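Local structure of outer membrane protein Omp121 (Bacteroides thetaiotaomicron, 5FQ8) at residues Pro192-Glu197 with Asp835-Thr840; Phe898-Ser903 with Ser944-Ile949; Leu938-Pro943 with Phe948-Met953. The protein is a TonB-dependent receptor of the outer membrane that binds calcium and probably carries a nutrient, perhaps peptide, across the outer membrane. All blocks are in the same frame, centred on the assembly; numbering follows the deposited sequence.

Interaction 1 of 3, residues Pro192-Glu197 with Asp835-Thr840; sequences PEFQNE and DINYFT
The loop that follows barrel strand 177-188 passes the side of the short helix 832-839, and N837 of the helix meets both P192 and F194 of the loop. The backbones keep well apart, with the CA atoms of P192 and N837 separated by 8.1 Å, and only 89 Å² is buried in all. The asparagine amide divides its two ends between the two neighbours. Its nitrogen comes to P192, with ND2 of N837 3.9 Å from CG of P192, the two side chains crossing at about a right angle. Its oxygen comes to the phenyl edge, with OD1 of N837 3.6 Å from CE1 of F194 and lying in the plane of the ring, although the amide itself is turned 52° from that plane. The torsion chi1 of -76° sets CG of N837 beside its own backbone N, and from there ND2 gives its hydrogen bond back along the helix to O of T833. The ring is met from another side too: O of P192 stands over the centre of one face of the F194 ring. Y335 of helix 330-335 packs on P192, I836 and N837 and so borders the same place. Asparagine suits this buried spot because its short amide can bond the helix through nitrogen and set its oxygen at the ring edge. The weakly positive ring C-H edge is probably a mildly favourable neighbour for OD1, and the contact is otherwise van der Waals packing, with no hydrogen bond joining loop to helix.

Interaction 2 of 3, residues Phe898-Ser903 with Ser944-Ile949; sequences FLVDKS and SSNTFI
D901 at the start of strand 899-915 and S945 in the loop after strand 928-941 are joined through water, with no direct hydrogen bond between the segments. One water donates to OD2 of D901 at 2.9 Å and also bonds OG of S945; a second accepts from the backbone N of D901 and reaches OG of S945 at 3.2 Å. A single hydroxyl thus serves two bridges at the exposed margin, where the serine can hold water. Deeper, the meeting is apolar against amide: CG1 of V900 lies over one face of the N946 amide, 3.7 Å from ND2 of N946, and the two side chains cross at about a right angle. Chi1 of 165° in V900 turns CG1 anti to the backbone N, and CG of N946 does likewise, which lets its oxygen bend back into its own loop. There OD1 of N946 takes two backbone donors. N of F948 arrives at 2.9 Å, nearly along the C=O axis, and N of I949 at 3.3 Å, in the carbonyl plane on a lone pair, the first bond making an Asx turn. D901 builds an Asx turn of its own: OD1 of D901 accepts from N of S903 at 2.9 Å and from OG of S903 at 2.8 Å, both on the same face of the carboxylate. A leucine in place of N946 would probably leave the amides of F948 and I949 without their shared acceptor and free the loop to change course. Valine tolerates the flat side of an amide whose oxygen is already used, so the interior is held by packing, the exposed edge by water, and each segment's bend by its own side-chain oxygen.

Interaction 3 of 3, residues Leu938-Pro943 with Phe948-Met953; sequences LFVWTP and FIDPEM
Beyond strand 928-941 the chain turns back on itself, so that V940 and D950 have their CA atoms 6.9 Å apart with no backbone bond between them. T942 carries the closest approach with its methyl: CG2 of T942 lies 4.0 Å from CD of P951 and 4.1 Å from O of I949. Chi1 of 54° sets OG1 of T942 between the backbone N and the carbonyl carbon, which leaves CG2 anti to the carbonyl carbon and turned to the proline, while OG1 bonds O of N946 and NH2 of R190. Threonine thus offers carbon to the returning chain and oxygen to the turn that leads into it. V940 makes a looser touch, its CG2 4.4 Å from OD1 of D950, and is also flanked by L189 of the loop after strand 177-188 and by Y904 of strand 899-915. The acid is occupied elsewhere. OD1 of D950 accepts from N of E952 at 2.9 Å, completing an Asx turn, with the donor standing above the carboxylate plane (58° out of it); the same oxygen forms a salt bridge with K906, and OD2 of D950 is bonded to S972. The rigid ring of P951 suits the bend, lending a carbon surface and no N-H to satisfy. Across the contact itself methyl groups meet a proline ring, a carbonyl and, more loosely, a carboxylate oxygen; a valine beside the buried carboxylate is probably tolerable, since both oxygens of D950 already have polar partners and one of these is a lysine.

Overall arrangement
From the N terminus, the loop 192-197 after the strand 177-188 first meets helix 832-839 in interaction 1, a closure that spans most of the barrel's sequence. That closure is complete before interaction 2 begins. Strand 899-915 then opens interaction 2, and its antiparallel neighbour, strand 928-941, opens interaction 3 before interaction 2 has closed; the two spans therefore cross, ending on one loop and sharing F948 and I949, with centres about 8 Å apart. This loop also reaches interaction 1, where N of E193 lies 3.0 Å from O of T947, a probable hydrogen bond. Together the contacts tie the early loop, the helix and late barrel strands through the loop after strand 928-941.

Interaction 1 of 3, residues Pro192-Glu197 with Asp835-Thr840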
# COMPACT_ATOMS: atom_id res chain seq x y z
N PRO B 192 -0.95 30.03 -25.24
CA PRO B 192 -1.79 31.20 -25.06
C PRO B 192 -1.05 32.47 -25.46
O PRO B 192 0.16 32.59 -25.27
CB PRO B 192 -2.11 31.17 -23.57
CG PRO B 192 -1.95 29.76 -23.19
CD PRO B 192 -0.79 29.29 -23.98
N GLU B 193 -1.78 33.40 -26.04
CA GLU B 193 -1.17 34.66 -26.41
C GLU B 193 -1.00 35.51 -25.16
O GLU B 193 -1.95 35.73 -24.42
CB GLU B 193 -2.02 35.38 -27.44
CG GLU B 193 -1.45 36.70 -27.86
CD GLU B 193 -2.34 37.43 -28.81
OE1 GLU B 193 -3.41 36.90 -29.13
OE2 GLU B 193 -1.95 38.52 -29.24
N PHE B 194 0.21 35.98 -24.95
CA PHE B 194 0.60 36.62 -23.72
C PHE B 194 0.67 38.12 -23.87
O PHE B 194 0.81 38.65 -24.97
CB PHE B 194 1.97 36.12 -23.26
CG PHE B 194 2.00 34.67 -23.00
CD1 PHE B 194 1.25 34.13 -21.98
CD2 PHE B 194 2.78 33.83 -23.77
CE1 PHE B 194 1.27 32.79 -21.73
CE2 PHE B 194 2.81 32.49 -23.52
CZ PHE B 194 2.05 31.96 -22.50
N GLN B 195 0.58 38.80 -22.74
CA GLN B 195 0.90 40.20 -22.64
C GLN B 195 2.40 40.32 -22.41
O GLN B 195 2.96 39.57 -21.63
CB GLN B 195 0.10 40.83 -21.50
CG GLN B 195 0.82 41.91 -20.75
CD GLN B 195 1.53 41.39 -19.53
OE1 GLN B 195 2.59 41.88 -19.18
NE2 GLN B 195 0.95 40.40 -18.88
N ASN B 196 3.05 41.24 -23.08
CA ASN B 196 4.46 41.50 -22.84
C ASN B 196 4.68 42.94 -22.39
O ASN B 196 5.73 43.52 -22.66
CB ASN B 196 5.33 41.19 -24.06
CG ASN B 196 5.40 39.70 -24.39
OD1 ASN B 196 6.03 38.93 -23.68
ND2 ASN B 196 4.78 39.31 -25.48
N GLU B 197 3.70 43.53 -21.72
CA GLU B 197 3.77 44.91 -21.31
C GLU B 197 4.26 45.08 -19.87
O GLU B 197 5.02 46.00 -19.59
CB GLU B 197 2.41 45.57 -21.48
CG GLU B 197 2.44 47.07 -21.66
CD GLU B 197 1.06 47.67 -21.86
OE1 GLU B 197 0.12 46.92 -22.17
OE2 GLU B 197 0.93 48.90 -21.69
N ASP B 835 -8.04 30.27 -17.35
CA ASP B 835 -8.14 30.57 -15.93
C ASP B 835 -6.80 31.00 -15.34
O ASP B 835 -6.69 32.06 -14.73
CB ASP B 835 -8.67 29.34 -15.19
CG ASP B 835 -9.51 29.69 -14.00
OD1 ASP B 835 -9.29 30.75 -13.40
OD2 ASP B 835 -10.41 28.88 -13.68
N ILE B 836 -5.78 30.16 -15.50
CA ILE B 836 -4.51 30.43 -14.85
C ILE B 836 -3.83 31.64 -15.46
O ILE B 836 -3.07 32.34 -14.78
CB ILE B 836 -3.61 29.19 -14.91
CG1 ILE B 836 -2.38 29.40 -14.05
CG2 ILE B 836 -3.19 28.93 -16.32
CD1 ILE B 836 -2.73 29.69 -12.64
N ASN B 837 -4.12 31.94 -16.72
CA ASN B 837 -3.43 33.03 -17.39
C ASN B 837 -4.12 34.36 -17.15
O ASN B 837 -3.46 35.40 -17.17
CB ASN B 837 -3.32 32.75 -18.88
CG ASN B 837 -2.27 31.76 -19.17
OD1 ASN B 837 -1.08 32.06 -19.14
ND2 ASN B 837 -2.68 30.55 -19.43
N TYR B 838 -5.42 34.34 -16.94
CA TYR B 838 -6.06 35.50 -16.36
C TYR B 838 -5.53 35.76 -14.95
O TYR B 838 -5.00 36.84 -14.67
CB TYR B 838 -7.58 35.31 -16.36
CG TYR B 838 -8.22 35.84 -17.62
CD1 TYR B 838 -7.68 35.57 -18.88
CD2 TYR B 838 -9.37 36.62 -17.55
CE1 TYR B 838 -8.26 36.06 -20.03
CE2 TYR B 838 -9.96 37.10 -18.68
CZ TYR B 838 -9.40 36.82 -19.92
OH TYR B 838 -9.99 37.32 -21.04
N PHE B 839 -5.62 34.76 -14.07
CA PHE B 839 -5.22 34.96 -12.67
C PHE B 839 -3.79 35.43 -12.56
O PHE B 839 -3.46 36.28 -11.73
CB PHE B 839 -5.39 33.67 -11.87
CG PHE B 839 -4.68 33.69 -10.55
CD1 PHE B 839 -5.24 34.32 -9.45
CD2 PHE B 839 -3.47 33.07 -10.39
CE1 PHE B 839 -4.60 34.34 -8.25
CE2 PHE B 839 -2.82 33.09 -9.19
CZ PHE B 839 -3.39 33.73 -8.11
N THR B 840 -2.91 34.88 -13.37
CA THR B 840 -1.50 35.17 -13.23
C THR B 840 -1.07 36.44 -13.93
O THR B 840 0.11 36.81 -13.83
CB THR B 840 -0.71 33.99 -13.74
OG1 THR B 840 0.62 34.07 -13.23
CG2 THR B 840 -0.66 34.03 -15.21

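Interaction 2 of 3, residues Phe898-Ser903 with Ser944-Ile949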
# COMPACT_ATOMS: atom_id res chain seq x y z
N PHE B 898 -14.48 31.77 -18.15
CA PHE B 898 -13.56 30.68 -18.40
C PHE B 898 -14.22 29.50 -19.06
O PHE B 898 -13.56 28.49 -19.28
CB PHE B 898 -12.89 30.27 -17.10
CG PHE B 898 -12.18 31.40 -16.42
CD1 PHE B 898 -11.13 32.04 -17.04
CD2 PHE B 898 -12.59 31.84 -15.19
CE1 PHE B 898 -10.49 33.08 -16.43
CE2 PHE B 898 -11.95 32.87 -14.57
CZ PHE B 898 -10.90 33.50 -15.19
N LEU B 899 -15.49 29.60 -19.40
CA LEU B 899 -16.05 28.77 -20.45
C LEU B 899 -15.65 29.35 -21.80
O LEU B 899 -15.92 30.53 -22.07
CB LEU B 899 -17.56 28.68 -20.31
CG LEU B 899 -17.98 27.88 -19.09
CD1 LEU B 899 -19.44 28.03 -18.86
CD2 LEU B 899 -17.64 26.44 -19.31
N VAL B 900 -15.00 28.54 -22.63
CA VAL B 900 -14.36 28.99 -23.85
C VAL B 900 -15.01 28.31 -25.05
O VAL B 900 -15.41 27.14 -24.98
CB VAL B 900 -12.86 28.70 -23.78
CG1 VAL B 900 -12.22 28.81 -25.14
CG2 VAL B 900 -12.22 29.65 -22.82
N ASP B 901 -15.10 29.05 -26.16
CA ASP B 901 -15.72 28.54 -27.38
C ASP B 901 -14.95 27.34 -27.92
O ASP B 901 -13.73 27.38 -28.08
CB ASP B 901 -15.77 29.66 -28.41
CG ASP B 901 -16.72 29.37 -29.56
OD1 ASP B 901 -16.85 28.21 -29.98
OD2 ASP B 901 -17.34 30.33 -30.06
N LYS B 902 -15.69 26.28 -28.24
CA LYS B 902 -15.16 25.01 -28.70
C LYS B 902 -14.79 25.02 -30.18
O LYS B 902 -14.14 24.09 -30.65
CB LYS B 902 -16.20 23.92 -28.44
CG LYS B 902 -15.76 22.71 -27.65
CD LYS B 902 -16.95 21.81 -27.36
CE LYS B 902 -16.56 20.33 -27.24
NZ LYS B 902 -15.34 20.13 -26.41
N SER B 903 -15.17 26.07 -30.90
CA SER B 903 -15.14 26.06 -32.35
C SER B 903 -13.71 26.16 -32.86
O SER B 903 -12.87 26.83 -32.27
CB SER B 903 -15.98 27.21 -32.89
OG SER B 903 -17.34 27.07 -32.53
N SER B 944 -12.00 34.85 -32.57
CA SER B 944 -11.36 35.98 -31.90
C SER B 944 -11.24 35.81 -30.39
O SER B 944 -10.23 36.20 -29.79
CB SER B 944 -12.14 37.25 -32.21
OG SER B 944 -11.68 38.33 -31.44
N SER B 945 -12.26 35.22 -29.77
CA SER B 945 -12.37 35.24 -28.33
C SER B 945 -11.52 34.18 -27.65
O SER B 945 -11.34 34.24 -26.43
CB SER B 945 -13.82 35.02 -27.95
OG SER B 945 -14.26 33.78 -28.46
N ASN B 946 -11.03 33.22 -28.38
CA ASN B 946 -10.23 32.14 -27.82
C ASN B 946 -8.82 32.32 -28.36
O ASN B 946 -8.55 32.00 -29.51
CB ASN B 946 -10.82 30.80 -28.19
CG ASN B 946 -9.90 29.65 -27.91
OD1 ASN B 946 -8.81 29.81 -27.39
ND2 ASN B 946 -10.34 28.46 -28.25
N THR B 947 -7.94 32.84 -27.53
CA THR B 947 -6.54 32.92 -27.87
C THR B 947 -5.72 32.03 -26.97
O THR B 947 -4.55 32.33 -26.69
CB THR B 947 -6.04 34.35 -27.76
OG1 THR B 947 -6.28 34.81 -26.43
CG2 THR B 947 -6.75 35.25 -28.73
N PHE B 948 -6.31 30.95 -26.49
CA PHE B 948 -5.70 30.21 -25.40
C PHE B 948 -5.38 28.77 -25.73
O PHE B 948 -4.25 28.34 -25.50
CB PHE B 948 -6.61 30.29 -24.16
CG PHE B 948 -7.11 31.66 -23.87
CD1 PHE B 948 -6.23 32.67 -23.54
CD2 PHE B 948 -8.44 31.95 -23.97
CE1 PHE B 948 -6.68 33.92 -23.30
CE2 PHE B 948 -8.89 33.20 -23.74
CZ PHE B 948 -8.01 34.19 -23.40
N ILE B 949 -6.32 28.00 -26.25
CA ILE B 949 -6.14 26.57 -26.38
C ILE B 949 -6.52 26.05 -27.76
O ILE B 949 -7.33 26.64 -28.47
CB ILE B 949 -6.97 25.80 -25.35
CG1 ILE B 949 -8.44 26.11 -25.55
CG2 ILE B 949 -6.55 26.15 -23.97
CD1 ILE B 949 -9.35 25.14 -24.88
O HOH W 1 -16.25 32.99 -29.71
O HOH W 2 -14.56 31.57 -26.23

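Interaction 3 of 3, residues Leu938-Pro943 with Phe948-Met953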
# COMPACT_ATOMS: atom_id res chain seq x y z
N LEU B 938 -1.74 20.48 -38.00
CA LEU B 938 -0.72 21.40 -38.48
C LEU B 938 -1.00 22.85 -38.14
O LEU B 938 -0.08 23.60 -37.84
CB LEU B 938 -0.55 21.25 -39.99
CG LEU B 938 0.34 20.09 -40.42
CD1 LEU B 938 0.60 20.14 -41.89
CD2 LEU B 938 1.65 20.17 -39.65
N PHE B 939 -2.26 23.26 -38.19
CA PHE B 939 -2.59 24.64 -37.88
C PHE B 939 -4.03 24.68 -37.43
O PHE B 939 -4.87 23.97 -37.98
CB PHE B 939 -2.36 25.53 -39.11
CG PHE B 939 -2.15 26.96 -38.79
CD1 PHE B 939 -3.23 27.79 -38.53
CD2 PHE B 939 -0.87 27.49 -38.77
CE1 PHE B 939 -3.05 29.13 -38.24
CE2 PHE B 939 -0.68 28.83 -38.48
CZ PHE B 939 -1.78 29.65 -38.21
N VAL B 940 -4.32 25.49 -36.42
CA VAL B 940 -5.67 25.57 -35.87
C VAL B 940 -6.11 27.02 -35.85
O VAL B 940 -5.32 27.90 -35.50
CB VAL B 940 -5.74 24.92 -34.47
CG1 VAL B 940 -4.81 25.62 -33.53
CG2 VAL B 940 -7.15 24.89 -33.97
N TRP B 941 -7.34 27.27 -36.28
CA TRP B 941 -7.92 28.60 -36.32
C TRP B 941 -9.11 28.63 -35.38
O TRP B 941 -10.04 27.84 -35.54
CB TRP B 941 -8.37 28.98 -37.74
CG TRP B 941 -7.29 29.19 -38.74
CD1 TRP B 941 -6.61 30.35 -38.99
CD2 TRP B 941 -6.77 28.22 -39.65
NE1 TRP B 941 -5.70 30.15 -40.00
CE2 TRP B 941 -5.78 28.85 -40.42
CE3 TRP B 941 -7.05 26.88 -39.89
CZ2 TRP B 941 -5.06 28.19 -41.40
CZ3 TRP B 941 -6.34 26.22 -40.87
CH2 TRP B 941 -5.36 26.87 -41.61
N THR B 942 -9.08 29.54 -34.43
CA THR B 942 -10.15 29.69 -33.46
C THR B 942 -10.75 31.08 -33.56
O THR B 942 -10.09 32.01 -34.03
CB THR B 942 -9.64 29.45 -32.03
OG1 THR B 942 -8.51 30.30 -31.78
CG2 THR B 942 -9.25 28.01 -31.88
N PRO B 943 -12.00 31.26 -33.13
CA PRO B 943 -12.59 32.59 -33.09
C PRO B 943 -11.78 33.57 -32.27
O PRO B 943 -11.00 33.20 -31.40
CB PRO B 943 -13.95 32.33 -32.45
CG PRO B 943 -14.29 30.98 -32.87
CD PRO B 943 -13.00 30.21 -32.89
N PHE B 948 -6.31 30.95 -26.49
CA PHE B 948 -5.70 30.21 -25.40
C PHE B 948 -5.38 28.77 -25.73
O PHE B 948 -4.25 28.34 -25.50
CB PHE B 948 -6.61 30.29 -24.16
CG PHE B 948 -7.11 31.66 -23.87
CD1 PHE B 948 -6.23 32.67 -23.54
CD2 PHE B 948 -8.44 31.95 -23.97
CE1 PHE B 948 -6.68 33.92 -23.30
CE2 PHE B 948 -8.89 33.20 -23.74
CZ PHE B 948 -8.01 34.19 -23.40
N ILE B 949 -6.32 28.00 -26.25
CA ILE B 949 -6.14 26.57 -26.38
C ILE B 949 -6.52 26.05 -27.76
O ILE B 949 -7.33 26.64 -28.47
CB ILE B 949 -6.97 25.80 -25.35
CG1 ILE B 949 -8.44 26.11 -25.55
CG2 ILE B 949 -6.55 26.15 -23.97
CD1 ILE B 949 -9.35 25.14 -24.88
N ASP B 950 -5.93 24.92 -28.12
CA ASP B 950 -6.49 24.09 -29.16
C ASP B 950 -7.62 23.34 -28.49
O ASP B 950 -7.37 22.50 -27.62
CB ASP B 950 -5.43 23.15 -29.75
CG ASP B 950 -6.03 22.00 -30.55
OD1 ASP B 950 -7.25 21.93 -30.76
OD2 ASP B 950 -5.26 21.15 -31.00
N PRO B 951 -8.85 23.61 -28.84
CA PRO B 951 -9.98 22.98 -28.16
C PRO B 951 -10.00 21.46 -28.12
O PRO B 951 -10.91 20.90 -27.51
CB PRO B 951 -11.17 23.50 -28.97
CG PRO B 951 -10.75 24.79 -29.44
CD PRO B 951 -9.29 24.70 -29.71
N GLU B 952 -9.05 20.79 -28.77
CA GLU B 952 -9.05 19.33 -28.76
C GLU B 952 -8.25 18.84 -27.55
O GLU B 952 -7.14 18.31 -27.67
CB GLU B 952 -8.49 18.79 -30.06
CG GLU B 952 -8.92 17.38 -30.35
CD GLU B 952 -8.35 16.82 -31.63
OE1 GLU B 952 -7.93 17.62 -32.48
OE2 GLU B 952 -8.32 15.58 -31.76
N MET B 953 -8.85 19.02 -26.38
CA MET B 953 -8.14 18.90 -25.11
C MET B 953 -9.09 18.44 -24.02
O MET B 953 -10.20 18.97 -23.90
CB MET B 953 -7.56 20.24 -24.68
CG MET B 953 -6.10 20.42 -24.87
SD MET B 953 -5.75 22.05 -24.25
CE MET B 953 -4.02 22.15 -24.58